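Long-range contact in avirulence protein AvrP123 (Melampsora lini, PDB 5VJJ), which binds zinc ions and acts as a flax-rust effector recognised by the flax resistance protein P, possibly with a role in the host nucleus: residues A[26-31]-A[52-57]. Numbering follows the deposited sequence.
Sequences QPPFGV and EQYMYR
Phe29 and Gln53 form the hydrogen-bonded pair that joins the short edge strand 29-30 to strand 51-58, the middle strand of a small antiparallel sheet. Gln53 N donates to Phe29 O at 2.9 Å; the return bond from Phe29 N to Gln53 O is weak, at 3.4 Å. Gly30 sits across from Glu52 in the following non-hydrogen-bonded pair.

Phe29 and Gln53 share one face of the sheet and run alongside each other in the same direction. A chi1 of 56° tucks CG of Phe29 over the backbone, between N and C, which brings the ring alongside Gln53. There Gln53 CB makes a CH-pi contact over one ring face, 4.0 Å from the centroid. The ring and amide planes are 37° apart. Gln53 NE2 is hydrogen-bonded to Ser65 OG on strand 64-69, which ties the amide to the third strand. The Val31 side chain crosses that of Gln53 at about a right angle, with Val31 CG1 in van der Waals contact with Gln53 OE1 at 3.5 Å. Val31 leads on to Cys33, a zinc ligand; its side chain stays about 9 Å from the zinc ion. At the ring edge, Phe29 CE1 meets Met55 CG, which also touches Gln26 OE1.

Tyr54 projects from the opposite face of the strand to Gln53, where its ring edge meets Pro28: CG of Pro28 lies 3.5 Å from CE1 of Tyr54.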
loop_
_atom_site.group_PDB
_atom_site.type_symbol
_atom_site.label_atom_id
_atom_site.label_comp_id
_atom_site.label_asym_id
_atom_site.label_seq_id
_atom_site.Cartn_x
_atom_site.Cartn_y
_atom_site.Cartn_z
ATOM N N GLN A 26 10.532 5.858 -7.428
ATOM C CA GLN A 26 10.698 4.575 -8.095
ATOM C C GLN A 26 9.316 3.977 -8.298
ATOM O O GLN A 26 8.354 4.403 -7.649
ATOM C CB GLN A 26 11.594 3.623 -7.290
ATOM C CG GLN A 26 11.154 3.422 -5.849
ATOM C CD GLN A 26 12.135 2.581 -5.054
ATOM O OE1 GLN A 26 12.740 3.056 -4.094
ATOM N NE2 GLN A 26 12.294 1.322 -5.448
ATOM N N PRO A 27 9.171 3.012 -9.202
ATOM C CA PRO A 27 7.861 2.383 -9.402
ATOM C C PRO A 27 7.387 1.719 -8.121
ATOM O O PRO A 27 8.204 1.378 -7.254
ATOM C CB PRO A 27 8.120 1.344 -10.507
ATOM C CG PRO A 27 9.394 1.769 -11.160
ATOM C CD PRO A 27 10.199 2.453 -10.100
ATOM N N PRO A 28 6.082 1.521 -7.955
ATOM C CA PRO A 28 5.607 0.776 -6.783
ATOM C C PRO A 28 6.170 -0.637 -6.776
ATOM O O PRO A 28 6.294 -1.278 -7.820
ATOM C CB PRO A 28 4.082 0.778 -6.947
ATOM C CG PRO A 28 3.785 1.892 -7.886
ATOM C CD PRO A 28 4.971 2.008 -8.789
ATOM N N PHE A 29 6.517 -1.120 -5.585
ATOM C CA PHE A 29 7.061 -2.459 -5.419
ATOM C C PHE A 29 6.308 -3.213 -4.330
ATOM O O PHE A 29 5.875 -2.633 -3.330
ATOM C CB PHE A 29 8.558 -2.416 -5.086
ATOM C CG PHE A 29 8.898 -1.604 -3.868
ATOM C CD1 PHE A 29 9.044 -0.228 -3.955
ATOM C CD2 PHE A 29 9.098 -2.219 -2.642
ATOM C CE1 PHE A 29 9.368 0.519 -2.839
ATOM C CE2 PHE A 29 9.426 -1.477 -1.522
ATOM C CZ PHE A 29 9.560 -0.108 -1.621
ATOM N N GLY A 30 6.168 -4.519 -4.536
ATOM C CA GLY A 30 5.430 -5.340 -3.596
ATOM C C GLY A 30 6.126 -5.452 -2.252
ATOM O O GLY A 30 7.348 -5.385 -2.145
ATOM N N VAL A 31 5.323 -5.635 -1.204
ATOM C CA VAL A 31 5.819 -5.710 0.165
ATOM C C VAL A 31 4.884 -6.589 0.983
ATOM O O VAL A 31 3.775 -6.922 0.562
ATOM C CB VAL A 31 5.936 -4.314 0.829
ATOM C CG1 VAL A 31 7.104 -3.548 0.257
ATOM C CG2 VAL A 31 4.641 -3.531 0.669
ATOM N N GLU A 52 1.563 -3.038 -1.921
ATOM C CA GLU A 52 2.615 -2.305 -2.609
ATOM C C GLU A 52 3.024 -1.101 -1.778
ATOM O O GLU A 52 2.210 -0.520 -1.055
ATOM C CB GLU A 52 2.179 -1.812 -3.999
ATOM C CG GLU A 52 2.018 -2.893 -5.041
ATOM C CD GLU A 52 1.701 -2.317 -6.405
ATOM O OE1 GLU A 52 1.169 -1.185 -6.459
ATOM O OE2 GLU A 52 1.991 -2.994 -7.415
ATOM N N GLN A 53 4.290 -0.721 -1.906
ATOM C CA GLN A 53 4.833 0.444 -1.229
ATOM C C GLN A 53 5.149 1.527 -2.250
ATOM O O GLN A 53 5.631 1.238 -3.354
ATOM C CB GLN A 53 6.087 0.086 -0.434
ATOM C CG GLN A 53 6.642 1.239 0.379
ATOM C CD GLN A 53 7.718 0.789 1.345
ATOM O OE1 GLN A 53 7.879 -0.405 1.598
ATOM N NE2 GLN A 53 8.466 1.742 1.884
ATOM N N TYR A 54 4.859 2.772 -1.879
ATOM C CA TYR A 54 5.052 3.922 -2.748
ATOM C C TYR A 54 6.116 4.825 -2.146
ATOM O O TYR A 54 6.033 5.188 -0.970
ATOM C CB TYR A 54 3.745 4.691 -2.942
ATOM C CG TYR A 54 2.614 3.835 -3.470
ATOM C CD1 TYR A 54 2.551 3.486 -4.814
ATOM C CD2 TYR A 54 1.613 3.374 -2.625
ATOM C CE1 TYR A 54 1.520 2.699 -5.300
ATOM C CE2 TYR A 54 0.579 2.587 -3.102
ATOM C CZ TYR A 54 0.537 2.255 -4.438
ATOM O OH TYR A 54 -0.487 1.474 -4.912
ATOM N N MET A 55 7.120 5.158 -2.951
ATOM C CA MET A 55 8.171 6.096 -2.583
ATOM C C MET A 55 7.991 7.346 -3.432
ATOM O O MET A 55 7.964 7.261 -4.664
ATOM C CB MET A 55 9.556 5.488 -2.811
ATOM C CG MET A 55 9.930 4.376 -1.842
ATOM S SD MET A 55 10.380 5.040 -0.230
ATOM C CE MET A 55 11.436 3.736 0.387
ATOM N N TYR A 56 7.861 8.497 -2.780
ATOM C CA TYR A 56 7.663 9.741 -3.503
ATOM C C TYR A 56 8.276 10.892 -2.717
ATOM O O TYR A 56 8.719 10.736 -1.578
ATOM C CB TYR A 56 6.178 9.983 -3.773
ATOM C CG TYR A 56 5.312 9.772 -2.559
ATOM C CD1 TYR A 56 4.726 8.542 -2.309
ATOM C CD2 TYR A 56 5.081 10.804 -1.661
ATOM C CE1 TYR A 56 3.931 8.346 -1.199
ATOM C CE2 TYR A 56 4.287 10.617 -0.558
ATOM C CZ TYR A 56 3.712 9.390 -0.327
ATOM O OH TYR A 56 2.917 9.202 0.788
ATOM N N ARG A 57 8.303 12.058 -3.357
ATOM C CA ARG A 57 8.882 13.279 -2.804
ATOM C C ARG A 57 7.796 14.348 -2.869
ATOM O O ARG A 57 7.647 15.022 -3.886
ATOM C CB ARG A 57 10.132 13.694 -3.583
ATOM C CG ARG A 57 10.830 14.951 -3.059
ATOM C CD ARG A 57 11.797 14.623 -1.936
ATOM N NE ARG A 57 13.027 14.009 -2.433
ATOM C CZ ARG A 57 14.168 14.660 -2.655
ATOM N NH1 ARG A 57 14.270 15.964 -2.421
ATOM N NH2 ARG A 57 15.221 13.997 -3.109
#